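Local structure of tyrosyl-tRNA synthetase (Aeropyrum pernix, 2CYA) at residues 8-13 with 21-26; 60-63 with 68-71. The protein probably catalyses the two-step charging of tRNA(Tyr), activating tyrosine with ATP to Tyr-AMP and then transferring it to the acceptor end of the tRNA. All coordinates share one frame; numbering follows the deposited sequence.

Contact 1 (8-13 with 21-26); sequences ERFNRI and VTEEEL. With SO4 (sulfate ion), chain B.
Phe10 and Leu26 mark the nearest approach of the backbones of helix 5-14 and helix 23-32, with Phe10 CA and Leu26 CA 7.7 Å apart, so side chains alone bridge the gap. Phe10 does most of the bridging: the anti position of CG relative to the backbone N (chi1 179°) carries its ring across to the second helix. There Phe10 CD1 meets Leu26 CD2 at 3.8 Å, an oblique approach. The far end of the ring rests by Glu23, Phe10 CZ lying 3.9 Å from Glu23 CB; Glu23 CD lies in the ring plane at its edge, and the carboxylate is turned 74° from that plane. Lys27 adds a cation-pi interaction. Ile13 completes the apolar cluster tip to tip, its CG2 3.8 Å from Leu26 CD2, while Leu30 extends the cluster one turn onward. At the start of helix 23-32, Thr22 is the N-cap, its OG1 accepting from Glu25 N at 3.2 Å. Two further amides of this first turn bind a sulfate, probably from the crystallisation liquor: Glu23 N gives a nearly straight bond to O3 (2.8 Å, 175°), and Glu24 N one to O4 (3.1 Å). Between the two segments cohesion is thus apolar, with the Lys27 interaction beside it, whereas the N-terminal amides of helix 23-32 would be expected to favour an anion.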
loop_
_atom_site.group_PDB
_atom_site.type_symbol
_atom_site.label_atom_id
_atom_site.label_comp_id
_atom_site.label_asym_id
_atom_site.label_seq_id
_atom_site.Cartn_x
_atom_site.Cartn_y
_atom_site.Cartn_z
ATOM N N GLU A 8 18.732 -25.350 -26.343
ATOM C CA GLU A 8 19.409 -24.139 -26.791
ATOM C C GLU A 8 18.808 -22.900 -26.145
ATOM O O GLU A 8 19.542 -22.017 -25.702
ATOM C CB GLU A 8 19.355 -23.998 -28.316
ATOM C CG GLU A 8 20.198 -25.024 -29.060
ATOM C CD GLU A 8 20.362 -24.693 -30.533
ATOM O OE1 GLU A 8 21.069 -23.710 -30.848
ATOM O OE2 GLU A 8 19.777 -25.409 -31.374
ATOM N N ARG A 9 17.478 -22.828 -26.106
ATOM C CA ARG A 9 16.804 -21.686 -25.492
ATOM C C ARG A 9 17.234 -21.607 -24.047
ATOM O O ARG A 9 17.570 -20.532 -23.549
ATOM C CB ARG A 9 15.287 -21.834 -25.554
ATOM C CG ARG A 9 14.726 -21.789 -26.943
ATOM C CD ARG A 9 13.248 -22.058 -26.919
ATOM N NE ARG A 9 12.486 -20.901 -26.460
ATOM C CZ ARG A 9 11.177 -20.928 -26.230
ATOM N NH1 ARG A 9 10.498 -22.056 -26.408
ATOM N NH2 ARG A 9 10.542 -19.825 -25.855
ATOM N N PHE A 10 17.249 -22.756 -23.380
ATOM C CA PHE A 10 17.640 -22.788 -21.990
ATOM C C PHE A 10 19.062 -22.280 -21.763
ATOM O O PHE A 10 19.270 -21.393 -20.928
ATOM C CB PHE A 10 17.514 -24.192 -21.411
ATOM C CG PHE A 10 17.943 -24.286 -19.967
ATOM C CD1 PHE A 10 17.060 -23.984 -18.942
ATOM C CD2 PHE A 10 19.248 -24.642 -19.638
ATOM C CE1 PHE A 10 17.465 -24.030 -17.605
ATOM C CE2 PHE A 10 19.670 -24.691 -18.311
ATOM C CZ PHE A 10 18.777 -24.384 -17.289
ATOM N N ASN A 11 20.041 -22.825 -22.493
ATOM C CA ASN A 11 21.433 -22.385 -22.297
ATOM C C ASN A 11 21.607 -20.909 -22.625
ATOM O O ASN A 11 22.450 -20.236 -22.049
ATOM C CB ASN A 11 22.409 -23.197 -23.144
ATOM C CG ASN A 11 22.497 -24.646 -22.710
ATOM O OD1 ASN A 11 22.536 -24.955 -21.519
ATOM N ND2 ASN A 11 22.549 -25.542 -23.684
ATOM N N ARG A 12 20.816 -20.419 -23.562
ATOM C CA ARG A 12 20.880 -19.022 -23.942
ATOM C C ARG A 12 20.357 -18.157 -22.783
ATOM O O ARG A 12 20.914 -17.107 -22.483
ATOM C CB ARG A 12 20.038 -18.791 -25.194
ATOM C CG ARG A 12 19.536 -17.365 -25.356
ATOM C CD ARG A 12 19.923 -16.814 -26.701
ATOM N NE ARG A 12 21.378 -16.716 -26.809
ATOM C CZ ARG A 12 22.033 -16.593 -27.959
ATOM N NH1 ARG A 12 21.361 -16.555 -29.104
ATOM N NH2 ARG A 12 23.359 -16.501 -27.963
ATOM N N ILE A 13 19.283 -18.612 -22.148
ATOM C CA ILE A 13 18.694 -17.902 -21.018
ATOM C C ILE A 13 19.559 -18.065 -19.770
ATOM O O ILE A 13 19.774 -17.105 -19.027
ATOM C CB ILE A 13 17.259 -18.430 -20.712
ATOM C CG1 ILE A 13 16.310 -18.001 -21.822
ATOM C CG2 ILE A 13 16.780 -17.926 -19.370
ATOM C CD1 ILE A 13 14.955 -18.656 -21.747
ATOM N N VAL A 21 15.640 -20.101 -10.391
ATOM C CA VAL A 21 14.759 -20.785 -9.446
ATOM C C VAL A 21 13.394 -21.047 -10.098
ATOM O O VAL A 21 12.543 -20.153 -10.081
ATOM C CB VAL A 21 14.513 -19.920 -8.178
ATOM C CG1 VAL A 21 13.744 -20.730 -7.130
ATOM C CG2 VAL A 21 15.837 -19.434 -7.599
ATOM N N THR A 22 13.165 -22.239 -10.674
ATOM C CA THR A 22 14.131 -23.347 -10.739
ATOM C C THR A 22 14.320 -23.717 -12.204
ATOM O O THR A 22 13.467 -23.409 -13.043
ATOM C CB THR A 22 13.606 -24.633 -10.044
ATOM O OG1 THR A 22 12.430 -25.078 -10.726
ATOM C CG2 THR A 22 13.278 -24.380 -8.588
ATOM N N GLU A 23 15.412 -24.413 -12.507
ATOM C CA GLU A 23 15.713 -24.808 -13.884
ATOM C C GLU A 23 14.675 -25.767 -14.450
ATOM O O GLU A 23 14.264 -25.650 -15.607
ATOM C CB GLU A 23 17.119 -25.446 -13.970
ATOM C CG GLU A 23 18.203 -24.663 -13.210
ATOM C CD GLU A 23 19.640 -25.078 -13.570
ATOM O OE1 GLU A 23 19.865 -26.249 -13.952
ATOM O OE2 GLU A 23 20.551 -24.226 -13.446
ATOM N N GLU A 24 14.228 -26.713 -13.642
ATOM C CA GLU A 24 13.239 -27.651 -14.150
ATOM C C GLU A 24 11.972 -26.900 -14.507
ATOM O O GLU A 24 11.339 -27.187 -15.526
ATOM C CB GLU A 24 12.943 -28.756 -13.136
ATOM C CG GLU A 24 12.054 -29.846 -13.720
ATOM C CD GLU A 24 12.513 -30.323 -15.111
ATOM O OE1 GLU A 24 13.644 -30.869 -15.236
ATOM O OE2 GLU A 24 11.734 -30.147 -16.082
ATOM N N GLU A 25 11.596 -25.929 -13.681
ATOM C CA GLU A 25 10.404 -25.153 -13.991
ATOM C C GLU A 25 10.581 -24.425 -15.329
ATOM O O GLU A 25 9.678 -24.450 -16.159
ATOM C CB GLU A 25 10.120 -24.135 -12.891
ATOM C CG GLU A 25 9.550 -24.722 -11.598
ATOM C CD GLU A 25 9.522 -23.680 -10.500
ATOM O OE1 GLU A 25 9.565 -22.482 -10.837
ATOM O OE2 GLU A 25 9.463 -24.041 -9.313
ATOM N N LEU A 26 11.734 -23.782 -15.536
ATOM C CA LEU A 26 11.982 -23.071 -16.797
ATOM C C LEU A 26 11.936 -24.047 -17.959
ATOM O O LEU A 26 11.345 -23.755 -18.996
ATOM C CB LEU A 26 13.357 -22.362 -16.788
ATOM C CG LEU A 26 13.741 -21.658 -18.097
ATOM C CD1 LEU A 26 12.672 -20.649 -18.529
ATOM C CD2 LEU A 26 15.071 -20.949 -17.908
HETATM S S SO4 B . 16.689 -26.625 -10.220
HETATM O O1 SO4 B . 17.944 -27.490 -10.363
HETATM O O2 SO4 B . 16.237 -26.754 -8.764
HETATM O O3 SO4 B . 17.087 -25.274 -10.416
HETATM O O4 SO4 B . 15.684 -27.293 -10.983
#

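Contact 2 (60-63 with 68-71); sequences KDLV and DFSV
The carboxylate of Asp61, held by salt bridges from OD2 to Lys58 and from OD1 to Arg15, belongs to the same helical turn as Leu62 and Val63, the two residues that pack on Phe69 of the strand. No hydrogen bond joins the segments; the Phe69 side chain fills the interval between them. Leu62 CD2 comes obliquely to the ring and touches Phe69 CE1 at 3.4 Å, a tight fit. First torsions off the staggered positions in both residues (Leu62 chi1 -94°, Phe69 chi1 -147°) accompany this short contact. Val63 meets the root of the same side chain at about a right angle, its CG2 3.9 Å from Phe69 CB. Helix 51-64 here lies against strand 68-73 as part of a beta-alpha-beta unit with strand 37-42, an element of the class I synthetase Rossmann fold. Phe69 also rests on Ile40, whereas the next residue, Ser70, touches Tyr39, a predicted tyrosine-binding residue whose side chain is about 5 Å from that of Phe69. The chemistry is that of a buried, apolar helix-on-sheet interface close to this predicted substrate-binding residue, and the salt bridges of Asp61 lie away from the packed Phe69 side chain.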
loop_
_atom_site.group_PDB
_atom_site.type_symbol
_atom_site.label_atom_id
_atom_site.label_comp_id
_atom_site.label_asym_id
_atom_site.label_seq_id
_atom_site.Cartn_x
_atom_site.Cartn_y
_atom_site.Cartn_z
ATOM N N LYS A 60 18.622 -9.062 -23.681
ATOM C CA LYS A 60 18.873 -9.446 -25.072
ATOM C C LYS A 60 18.755 -10.963 -25.229
ATOM O O LYS A 60 18.114 -11.423 -26.167
ATOM C CB LYS A 60 20.266 -8.998 -25.527
ATOM C CG LYS A 60 20.590 -9.455 -26.958
ATOM C CD LYS A 60 21.831 -8.755 -27.520
ATOM C CE LYS A 60 22.179 -9.291 -28.916
ATOM N NZ LYS A 60 23.040 -8.355 -29.708
ATOM N N ASP A 61 19.357 -11.737 -24.318
ATOM C CA ASP A 61 19.276 -13.199 -24.394
ATOM C C ASP A 61 17.823 -13.712 -24.312
ATOM O O ASP A 61 17.412 -14.551 -25.115
ATOM C CB ASP A 61 20.079 -13.885 -23.274
ATOM C CG ASP A 61 21.595 -13.728 -23.425
ATOM O OD1 ASP A 61 22.047 -13.291 -24.492
ATOM O OD2 ASP A 61 22.340 -14.051 -22.466
ATOM N N LEU A 62 17.052 -13.233 -23.333
ATOM C CA LEU A 62 15.661 -13.674 -23.191
ATOM C C LEU A 62 14.846 -13.383 -24.435
ATOM O O LEU A 62 14.078 -14.234 -24.888
ATOM C CB LEU A 62 14.995 -13.031 -21.971
ATOM C CG LEU A 62 15.089 -13.904 -20.722
ATOM C CD1 LEU A 62 16.552 -14.112 -20.348
ATOM C CD2 LEU A 62 14.340 -13.247 -19.577
ATOM N N VAL A 63 15.015 -12.190 -24.994
ATOM C CA VAL A 63 14.289 -11.825 -26.209
ATOM C C VAL A 63 14.636 -12.770 -27.373
ATOM O O VAL A 63 13.754 -13.192 -28.117
ATOM C CB VAL A 63 14.623 -10.378 -26.652
ATOM C CG1 VAL A 63 14.106 -10.123 -28.079
ATOM C CG2 VAL A 63 14.005 -9.380 -25.680
ATOM N N ASP A 68 8.459 -13.024 -24.459
ATOM C CA ASP A 68 7.858 -11.705 -24.715
ATOM C C ASP A 68 8.268 -10.880 -23.496
ATOM O O ASP A 68 7.790 -11.101 -22.372
ATOM C CB ASP A 68 6.330 -11.791 -24.831
ATOM C CG ASP A 68 5.866 -12.286 -26.213
ATOM O OD1 ASP A 68 6.310 -11.723 -27.253
ATOM O OD2 ASP A 68 5.046 -13.229 -26.265
ATOM N N PHE A 69 9.148 -9.918 -23.736
ATOM C CA PHE A 69 9.750 -9.135 -22.673
ATOM C C PHE A 69 9.324 -7.695 -22.484
ATOM O O PHE A 69 9.071 -6.964 -23.445
ATOM C CB PHE A 69 11.276 -9.163 -22.868
ATOM C CG PHE A 69 12.054 -9.127 -21.594
ATOM C CD1 PHE A 69 12.209 -10.276 -20.831
ATOM C CD2 PHE A 69 12.571 -7.921 -21.112
ATOM C CE1 PHE A 69 12.862 -10.224 -19.586
ATOM C CE2 PHE A 69 13.223 -7.861 -19.876
ATOM C CZ PHE A 69 13.362 -9.011 -19.113
ATOM N N SER A 70 9.305 -7.299 -21.212
ATOM C CA SER A 70 8.974 -5.942 -20.798
ATOM C C SER A 70 10.029 -5.457 -19.815
ATOM O O SER A 70 10.639 -6.244 -19.063
ATOM C CB SER A 70 7.617 -5.882 -20.081
ATOM O OG SER A 70 6.562 -6.340 -20.893
ATOM N N VAL A 71 10.260 -4.159 -19.832
ATOM C CA VAL A 71 11.189 -3.574 -18.884
ATOM C C VAL A 71 10.294 -2.624 -18.082
ATOM O O VAL A 71 9.609 -1.770 -18.653
ATOM C CB VAL A 71 12.338 -2.765 -19.563
ATOM C CG1 VAL A 71 13.112 -1.985 -18.491
ATOM C CG2 VAL A 71 13.329 -3.721 -20.295
#

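How the contacts relate
From the N terminus, helix 5-14 runs into a short connection carrying strand 19-21, an edge strand of the six-stranded sheet, and contact 1 closes that loop where helix 23-32 begins. The chain then returns to the sheet at strand 37-42 and passes through helix 51-64, after which contact 2 closes the short connection into strand 68-73. The two contacts are therefore in series, neither nested nor crossed, with centres about 14 Å apart. They nevertheless meet in space: Ile13 CG2 lies 3.9 Å from Leu62 CD1, and Lys58 NZ of helix 51-64 donates to Ile13 O. Contact 1 thus joins the N-terminal helices, and contact 2 fixes helix 51-64 to the Rossmann sheet beside them.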